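Local coordinates for exocyst complex component EXO70 (Saccharomyces cerevisiae, PDB 2B1E), which helps assemble the exocyst complex, which tethers secretory vesicles to the sites of exocytosis, at residues M180-E194 with L213-L227. Sequence-based numbering, arbitrary orientation.
Sequences MNSYTEALLGFIANE and LSQILSPLISAYAKL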
ATOM      1  N   MET A 180     -11.247   6.000   9.584  1.00 43.39           N
ATOM      2  CA  MET A 180     -10.227   6.962   9.195  1.00 42.73           C
ATOM      3  C   MET A 180     -10.571   7.518   7.815  1.00 41.76           C
ATOM      4  O   MET A 180     -10.169   8.630   7.461  1.00 41.16           O
ATOM      5  CB  MET A 180      -8.853   6.288   9.163  1.00 43.14           C
ATOM      6  CG  MET A 180      -7.677   7.257   9.155  1.00 44.36           C
ATOM      7  SD  MET A 180      -7.471   8.156  10.713  1.00 45.06           S
ATOM      8  CE  MET A 180      -8.561   9.533  10.451  1.00 45.73           C
ATOM      9  N   ASN A 181     -11.332   6.740   7.049  1.00 40.27           N
ATOM     10  CA  ASN A 181     -11.740   7.136   5.707  1.00 40.46           C
ATOM     11  C   ASN A 181     -12.701   8.322   5.727  1.00 39.50           C
ATOM     12  O   ASN A 181     -12.487   9.316   5.029  1.00 39.29           O
ATOM     13  CB  ASN A 181     -12.391   5.954   4.982  1.00 41.41           C
ATOM     14  CG  ASN A 181     -11.458   4.763   4.860  1.00 42.68           C
ATOM     15  OD1 ASN A 181     -10.343   4.885   4.352  1.00 43.37           O
ATOM     16  ND2 ASN A 181     -11.909   3.604   5.329  1.00 42.86           N
ATOM     17  N   SER A 182     -13.763   8.213   6.520  1.00 37.62           N
ATOM     18  CA  SER A 182     -14.737   9.296   6.628  1.00 36.11           C
ATOM     19  C   SER A 182     -14.077  10.523   7.244  1.00 34.53           C
ATOM     20  O   SER A 182     -14.198  11.630   6.721  1.00 35.67           O
ATOM     21  CB  SER A 182     -15.925   8.872   7.491  1.00 36.11           C
ATOM     22  OG  SER A 182     -16.652   7.831   6.870  1.00 36.44           O
ATOM     23  N   TYR A 183     -13.381  10.313   8.357  1.00 32.02           N
ATOM     24  CA  TYR A 183     -12.692  11.393   9.051  1.00 29.10           C
ATOM     25  C   TYR A 183     -11.870  12.185   8.046  1.00 28.98           C
ATOM     26  O   TYR A 183     -11.841  13.420   8.087  1.00 28.37           O
ATOM     27  CB  TYR A 183     -11.766  10.831  10.130  1.00 28.21           C
ATOM     28  CG  TYR A 183     -11.142  11.891  11.015  1.00 27.82           C
ATOM     29  CD1 TYR A 183     -11.742  12.271  12.214  1.00 28.20           C
ATOM     30  CD2 TYR A 183      -9.956  12.530  10.641  1.00 27.54           C
ATOM     31  CE1 TYR A 183     -11.177  13.260  13.023  1.00 26.55           C
ATOM     32  CE2 TYR A 183      -9.383  13.519  11.439  1.00 26.51           C
ATOM     33  CZ  TYR A 183      -9.996  13.877  12.627  1.00 27.08           C
ATOM     34  OH  TYR A 183      -9.418  14.844  13.423  1.00 26.61           O
ATOM     35  N   THR A 184     -11.202  11.465   7.146  1.00 26.61           N
ATOM     36  CA  THR A 184     -10.379  12.088   6.118  1.00 26.25           C
ATOM     37  C   THR A 184     -11.229  12.863   5.122  1.00 26.92           C
ATOM     38  O   THR A 184     -10.925  14.014   4.798  1.00 27.84           O
ATOM     39  CB  THR A 184      -9.558  11.041   5.337  1.00 25.89           C
ATOM     40  OG1 THR A 184      -8.557  10.478   6.194  1.00 26.01           O
ATOM     41  CG2 THR A 184      -8.880  11.687   4.139  1.00 26.42           C
ATOM     42  N   GLU A 185     -12.296  12.232   4.641  1.00 25.10           N
ATOM     43  CA  GLU A 185     -13.175  12.874   3.675  1.00 25.78           C
ATOM     44  C   GLU A 185     -13.776  14.144   4.266  1.00 24.16           C
ATOM     45  O   GLU A 185     -13.890  15.164   3.581  1.00 23.31           O
ATOM     46  CB  GLU A 185     -14.296  11.921   3.253  1.00 25.92           C
ATOM     47  CG  GLU A 185     -15.051  12.379   2.021  1.00 31.68           C
ATOM     48  CD  GLU A 185     -16.287  11.541   1.738  1.00 33.35           C
ATOM     49  OE1 GLU A 185     -16.206  10.298   1.839  1.00 36.89           O
ATOM     50  OE2 GLU A 185     -17.338  12.127   1.405  1.00 36.07           O
ATOM     51  N   ALA A 186     -14.154  14.083   5.541  1.00 22.61           N
ATOM     52  CA  ALA A 186     -14.736  15.239   6.213  1.00 21.21           C
ATOM     53  C   ALA A 186     -13.705  16.362   6.264  1.00 20.65           C
ATOM     54  O   ALA A 186     -13.995  17.507   5.915  1.00 22.42           O
ATOM     55  CB  ALA A 186     -15.167  14.861   7.626  1.00 21.21           C
ATOM     56  N   LEU A 187     -12.501  16.017   6.698  1.00 19.25           N
ATOM     57  CA  LEU A 187     -11.402  16.968   6.795  1.00 22.09           C
ATOM     58  C   LEU A 187     -11.091  17.641   5.454  1.00 22.75           C
ATOM     59  O   LEU A 187     -10.758  18.825   5.402  1.00 23.38           O
ATOM     60  CB  LEU A 187     -10.152  16.259   7.316  1.00 19.86           C
ATOM     61  CG  LEU A 187      -8.900  17.131   7.397  1.00 21.15           C
ATOM     62  CD1 LEU A 187      -9.197  18.388   8.222  1.00 20.58           C
ATOM     63  CD2 LEU A 187      -7.760  16.330   8.010  1.00 20.97           C
ATOM     64  N   LEU A 188     -11.207  16.886   4.369  1.00 22.62           N
ATOM     65  CA  LEU A 188     -10.932  17.428   3.048  1.00 22.32           C
ATOM     66  C   LEU A 188     -11.981  18.470   2.661  1.00 22.79           C
ATOM     67  O   LEU A 188     -11.665  19.476   2.026  1.00 21.34           O
ATOM     68  CB  LEU A 188     -10.882  16.291   2.020  1.00 22.70           C
ATOM     69  CG  LEU A 188      -9.735  15.305   2.266  1.00 23.23           C
ATOM     70  CD1 LEU A 188      -9.861  14.093   1.346  1.00 23.36           C
ATOM     71  CD2 LEU A 188      -8.417  16.011   2.051  1.00 22.79           C
ATOM     72  N   GLY A 189     -13.227  18.226   3.053  1.00 22.60           N
ATOM     73  CA  GLY A 189     -14.298  19.164   2.766  1.00 22.22           C
ATOM     74  C   GLY A 189     -14.114  20.447   3.568  1.00 21.85           C
ATOM     75  O   GLY A 189     -14.340  21.543   3.061  1.00 23.18           O
ATOM     76  N   PHE A 190     -13.703  20.319   4.827  1.00 22.62           N
ATOM     77  CA  PHE A 190     -13.478  21.497   5.654  1.00 21.72           C
ATOM     78  C   PHE A 190     -12.276  22.309   5.169  1.00 21.36           C
ATOM     79  O   PHE A 190     -12.299  23.539   5.197  1.00 19.93           O
ATOM     80  CB  PHE A 190     -13.291  21.102   7.121  1.00 21.99           C
ATOM     81  CG  PHE A 190     -14.584  20.834   7.842  1.00 23.14           C
ATOM     82  CD1 PHE A 190     -15.551  21.830   7.949  1.00 22.07           C
ATOM     83  CD2 PHE A 190     -14.843  19.585   8.404  1.00 23.69           C
ATOM     84  CE1 PHE A 190     -16.759  21.592   8.603  1.00 23.25           C
ATOM     85  CE2 PHE A 190     -16.054  19.334   9.064  1.00 25.21           C
ATOM     86  CZ  PHE A 190     -17.012  20.340   9.162  1.00 24.48           C
ATOM     87  N   ILE A 191     -11.228  21.626   4.720  1.00 19.66           N
ATOM     88  CA  ILE A 191     -10.046  22.325   4.227  1.00 19.46           C
ATOM     89  C   ILE A 191     -10.428  23.121   2.985  1.00 18.62           C
ATOM     90  O   ILE A 191     -10.075  24.294   2.846  1.00 20.22           O
ATOM     91  CB  ILE A 191      -8.910  21.328   3.867  1.00 18.87           C
ATOM     92  CG1 ILE A 191      -8.239  20.821   5.151  1.00 16.37           C
ATOM     93  CG2 ILE A 191      -7.888  22.002   2.932  1.00 17.31           C
ATOM     94  CD1 ILE A 191      -7.297  19.635   4.932  1.00 16.20           C
ATOM     95  N   ALA A 192     -11.175  22.471   2.100  1.00 18.46           N
ATOM     96  CA  ALA A 192     -11.628  23.076   0.860  1.00 19.51           C
ATOM     97  C   ALA A 192     -12.582  24.255   1.087  1.00 19.81           C
ATOM     98  O   ALA A 192     -12.491  25.277   0.396  1.00 17.98           O
ATOM     99  CB  ALA A 192     -12.300  22.019   0.001  1.00 21.50           C
ATOM    100  N   ASN A 193     -13.484  24.109   2.056  1.00 17.82           N
ATOM    101  CA  ASN A 193     -14.459  25.148   2.373  1.00 19.45           C
ATOM    102  C   ASN A 193     -13.869  26.332   3.147  1.00 17.81           C
ATOM    103  O   ASN A 193     -14.367  27.451   3.025  1.00 14.20           O
ATOM    104  CB  ASN A 193     -15.635  24.545   3.154  1.00 21.96           C
ATOM    105  CG  ASN A 193     -16.447  23.554   2.322  1.00 25.80           C
ATOM    106  OD1 ASN A 193     -17.255  22.792   2.857  1.00 27.79           O
ATOM    107  ND2 ASN A 193     -16.240  23.569   1.009  1.00 24.74           N
ATOM    108  N   GLU A 194     -12.838  26.096   3.962  1.00 16.60           N
ATOM    109  CA  GLU A 194     -12.219  27.205   4.686  1.00 17.56           C
ATOM    110  C   GLU A 194     -11.459  28.046   3.668  1.00 16.63           C
ATOM    111  O   GLU A 194     -11.365  29.261   3.800  1.00 17.23           O
ATOM    112  CB  GLU A 194     -11.246  26.721   5.768  1.00 18.47           C
ATOM    113  CG  GLU A 194     -11.877  26.398   7.134  1.00 22.52           C
ATOM    114  CD  GLU A 194     -12.984  27.365   7.533  1.00 22.23           C
ATOM    115  OE1 GLU A 194     -14.113  27.194   7.032  1.00 22.03           O
ATOM    116  OE2 GLU A 194     -12.730  28.293   8.337  1.00 21.60           O
ATOM    117  N   LEU A 213      -5.878  31.304   7.027  1.00 18.03           N
ATOM    118  CA  LEU A 213      -6.231  29.924   6.712  1.00 18.99           C
ATOM    119  C   LEU A 213      -5.356  28.945   7.496  1.00 19.64           C
ATOM    120  O   LEU A 213      -5.838  27.921   7.971  1.00 19.73           O
ATOM    121  CB  LEU A 213      -6.096  29.669   5.206  1.00 19.05           C
ATOM    122  CG  LEU A 213      -6.502  28.271   4.728  1.00 21.35           C
ATOM    123  CD1 LEU A 213      -7.988  28.032   5.016  1.00 20.16           C
ATOM    124  CD2 LEU A 213      -6.223  28.138   3.236  1.00 22.83           C
ATOM    125  N   SER A 214      -4.071  29.258   7.632  1.00 19.93           N
ATOM    126  CA  SER A 214      -3.158  28.392   8.373  1.00 19.14           C
ATOM    127  C   SER A 214      -3.599  28.248   9.831  1.00 19.77           C
ATOM    128  O   SER A 214      -3.720  27.140  10.351  1.00 20.89           O
ATOM    129  CB  SER A 214      -1.731  28.948   8.323  1.00 20.34           C
ATOM    130  OG  SER A 214      -0.863  28.209   9.172  1.00 17.56           O
ATOM    131  N   GLN A 215      -3.853  29.376  10.483  1.00 19.98           N
ATOM    132  CA  GLN A 215      -4.278  29.376  11.876  1.00 19.98           C
ATOM    133  C   GLN A 215      -5.557  28.587  12.133  1.00 19.22           C
ATOM    134  O   GLN A 215      -5.755  28.048  13.223  1.00 20.17           O
ATOM    135  CB  GLN A 215      -4.454  30.814  12.354  1.00 22.06           C
ATOM    136  CG  GLN A 215      -3.134  31.530  12.569  1.00 23.55           C
ATOM    137  CD  GLN A 215      -3.328  32.947  13.035  1.00 26.33           C
ATOM    138  OE1 GLN A 215      -3.560  33.853  12.232  1.00 27.07           O
ATOM    139  NE2 GLN A 215      -3.256  33.149  14.344  1.00 26.26           N
ATOM    140  N   ILE A 216      -6.427  28.520  11.133  1.00 18.65           N
ATOM    141  CA  ILE A 216      -7.682  27.791  11.267  1.00 19.51           C
ATOM    142  C   ILE A 216      -7.500  26.300  10.986  1.00 20.00           C
ATOM    143  O   ILE A 216      -8.079  25.458  11.668  1.00 23.13           O
ATOM    144  CB  ILE A 216      -8.761  28.364  10.299  1.00 17.26           C
ATOM    145  CG1 ILE A 216      -9.175  29.766  10.760  1.00 18.35           C
ATOM    146  CG2 ILE A 216      -9.977  27.449  10.250  1.00 18.16           C
ATOM    147  CD1 ILE A 216     -10.061  30.496   9.776  1.00 16.01           C
ATOM    148  N   LEU A 217      -6.684  25.974   9.992  1.00 20.44           N
ATOM    149  CA  LEU A 217      -6.460  24.580   9.618  1.00 20.73           C
ATOM    150  C   LEU A 217      -5.435  23.820  10.464  1.00 22.04           C
ATOM    151  O   LEU A 217      -5.548  22.607  10.632  1.00 20.13           O
ATOM    152  CB  LEU A 217      -6.049  24.499   8.144  1.00 20.13           C
ATOM    153  CG  LEU A 217      -7.004  25.062   7.083  1.00 19.94           C
ATOM    154  CD1 LEU A 217      -6.395  24.853   5.703  1.00 22.84           C
ATOM    155  CD2 LEU A 217      -8.344  24.366   7.163  1.00 22.10           C
ATOM    156  N   SER A 218      -4.443  24.519  11.003  1.00 22.75           N
ATOM    157  CA  SER A 218      -3.412  23.849  11.795  1.00 25.78           C
ATOM    158  C   SER A 218      -3.938  22.989  12.943  1.00 27.59           C
ATOM    159  O   SER A 218      -3.487  21.856  13.127  1.00 28.95           O
ATOM    160  CB  SER A 218      -2.397  24.869  12.315  1.00 25.71           C
ATOM    161  OG  SER A 218      -1.643  25.391  11.232  1.00 26.62           O
ATOM    162  N   PRO A 219      -4.887  23.514  13.735  1.00 28.25           N
ATOM    163  CA  PRO A 219      -5.428  22.725  14.846  1.00 29.77           C
ATOM    164  C   PRO A 219      -6.054  21.435  14.320  1.00 31.38           C
ATOM    165  O   PRO A 219      -5.916  20.370  14.923  1.00 32.19           O
ATOM    166  CB  PRO A 219      -6.469  23.657  15.450  1.00 30.27           C
ATOM    167  CG  PRO A 219      -5.890  25.009  15.182  1.00 29.67           C
ATOM    168  CD  PRO A 219      -5.413  24.888  13.765  1.00 27.95           C
ATOM    169  N   LEU A 220      -6.751  21.548  13.193  1.00 31.45           N
ATOM    170  CA  LEU A 220      -7.395  20.400  12.569  1.00 31.52           C
ATOM    171  C   LEU A 220      -6.330  19.379  12.162  1.00 30.95           C
ATOM    172  O   LEU A 220      -6.528  18.170  12.293  1.00 32.65           O
ATOM    173  CB  LEU A 220      -8.173  20.849  11.331  1.00 30.92           C
ATOM    174  CG  LEU A 220      -9.159  22.002  11.513  1.00 32.02           C
ATOM    175  CD1 LEU A 220      -9.803  22.319  10.174  1.00 29.28           C
ATOM    176  CD2 LEU A 220     -10.213  21.629  12.544  1.00 30.73           C
ATOM    177  N   ILE A 221      -5.205  19.879  11.666  1.00 30.48           N
ATOM    178  CA  ILE A 221      -4.096  19.031  11.242  1.00 30.77           C
ATOM    179  C   ILE A 221      -3.498  18.299  12.442  1.00 30.57           C
ATOM    180  O   ILE A 221      -3.323  17.082  12.416  1.00 28.72           O
ATOM    181  CB  ILE A 221      -2.993  19.874  10.549  1.00 30.26           C
ATOM    182  CG1 ILE A 221      -3.496  20.392   9.307  1.00 33.48           C
ATOM    183  CG2 ILE A 221      -1.755  19.035  10.280  1.00 30.25           C
ATOM    184  N   SER A 222      -3.181  19.047  13.493  1.00 31.38           N
ATOM    185  CA  SER A 222      -2.610  18.457  14.695  1.00 32.30           C
ATOM    186  C   SER A 222      -3.512  17.312  15.146  1.00 32.30           C
ATOM    187  O   SER A 222      -3.037  16.229  15.480  1.00 34.31           O
ATOM    188  CB  SER A 222      -2.503  19.516  15.798  1.00 33.85           C
ATOM    189  OG  SER A 222      -1.836  19.007  16.942  1.00 36.87           O
ATOM    190  N   ALA A 223      -4.819  17.559  15.134  1.00 31.04           N
ATOM    191  CA  ALA A 223      -5.801  16.561  15.536  1.00 30.29           C
ATOM    192  C   ALA A 223      -5.756  15.339  14.624  1.00 30.53           C
ATOM    193  O   ALA A 223      -5.918  14.204  15.077  1.00 28.90           O
ATOM    194  CB  ALA A 223      -7.194  17.171  15.513  1.00 29.94           C
ATOM    195  N   TYR A 224      -5.544  15.584  13.335  1.00 29.56           N
ATOM    196  CA  TYR A 224      -5.473  14.511  12.351  1.00 29.98           C
ATOM    197  C   TYR A 224      -4.206  13.695  12.546  1.00 30.80           C
ATOM    198  O   TYR A 224      -4.258  12.467  12.655  1.00 30.97           O
ATOM    199  CB  TYR A 224      -5.484  15.087  10.932  1.00 27.63           C
ATOM    200  CG  TYR A 224      -5.179  14.070   9.855  1.00 26.85           C
ATOM    201  CD1 TYR A 224      -6.161  13.193   9.393  1.00 25.46           C
ATOM    202  CD2 TYR A 224      -3.901  13.973   9.308  1.00 26.87           C
ATOM    203  CE1 TYR A 224      -5.876  12.245   8.409  1.00 26.32           C
ATOM    204  CE2 TYR A 224      -3.604  13.029   8.326  1.00 27.88           C
ATOM    205  CZ  TYR A 224      -4.595  12.170   7.880  1.00 27.59           C
ATOM    206  OH  TYR A 224      -4.307  11.253   6.891  1.00 29.03           O
ATOM    207  N   ALA A 225      -3.071  14.389  12.581  1.00 30.73           N
ATOM    208  CA  ALA A 225      -1.773  13.754  12.743  1.00 33.42           C
ATOM    209  C   ALA A 225      -1.704  12.903  14.005  1.00 35.48           C
ATOM    210  O   ALA A 225      -1.065  11.847  14.010  1.00 35.74           O
ATOM    211  CB  ALA A 225      -0.677  14.809  12.764  1.00 33.06           C
ATOM    212  N   LYS A 226      -2.355  13.355  15.075  1.00 36.57           N
ATOM    213  CA  LYS A 226      -2.338  12.593  16.315  1.00 38.37           C
ATOM    214  C   LYS A 226      -3.134  11.303  16.159  1.00 39.19           C
ATOM    215  O   LYS A 226      -2.670  10.231  16.541  1.00 38.98           O
ATOM    216  CB  LYS A 226      -2.906  13.413  17.477  1.00 39.05           C
ATOM    217  CG  LYS A 226      -2.958  12.621  18.776  1.00 40.66           C
ATOM    218  CD  LYS A 226      -3.116  13.500  20.001  1.00 41.38           C
ATOM    219  CE  LYS A 226      -3.097  12.646  21.266  1.00 41.84           C
ATOM    220  NZ  LYS A 226      -3.001  13.458  22.513  1.00 41.68           N
ATOM    221  N   LEU A 227      -4.333  11.417  15.594  1.00 39.46           N
ATOM    222  CA  LEU A 227      -5.193  10.260  15.379  1.00 40.09           C
ATOM    223  C   LEU A 227      -4.481   9.305  14.422  1.00 39.80           C
ATOM    224  O   LEU A 227      -4.576   8.085  14.555  1.00 40.01           O
ATOM    225  CB  LEU A 227      -6.526  10.714  14.779  1.00 41.21           C
ATOM    226  CG  LEU A 227      -7.759   9.816  14.915  1.00 43.83           C
ATOM    227  CD1 LEU A 227      -8.925  10.473  14.189  1.00 44.18           C
ATOM    228  CD2 LEU A 227      -7.489   8.441  14.337  1.00 44.67           C
TER
HETATM  229  O   HOH W   1      -9.261  17.331  12.040  1.00 25.58           O
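The Y183 ring takes CD1 of L227 over the centre of one face, 3.7 Å above the plane, as a CH-pi contact. At the edge of the same ring its CE2 meets CD1 of Y224 at 3.8 Å. CE2 lies in the plane of the Y224 ring, so the two tyrosines touch rim to rim and do not stack. OG1 of T184 also sits at the Y224 edge, and CD2 of L187 approaches that ring obliquely. Y224 is a knob in the hole formed by M180, Y183, T184 and L187. Its CG is anti to the backbone N (chi1 170°), which carries the ring across to helix 180-201. M180 and L227 meet tip to tip, SD to CD2 at 3.6 Å. Toward the other end, CD2 of L217 packs on I191 and E194, and CD1 of L213 lies 3.6 Å from CB of E194. Replacing Y183 by an alanine is likely to leave the L227 methyl without its ring face, the Y224 edge without one of its neighbours and the bridging water without the hydroxyl.

No direct hydrogen bond joins 180-194 to 213-227, which run antiparallel at 172°, their axes 10.7 Å apart at closest approach. One water bridges them, 2.9 Å from OH of Y183 and donating to O of L220. OG1 of T184 donates to O of M180 and also hydrogen-bonds OG of S252, as does OH of Y224; E194 salt-bridges R147. This antiparallel pairing of successive helices is part of the elongated, all-helical Exo70 rod. The contact is thus mainly apolar, with one water bridge, while the T184 and Y224 hydroxyls and E194 carboxylate probably tie the pair to adjoining helices.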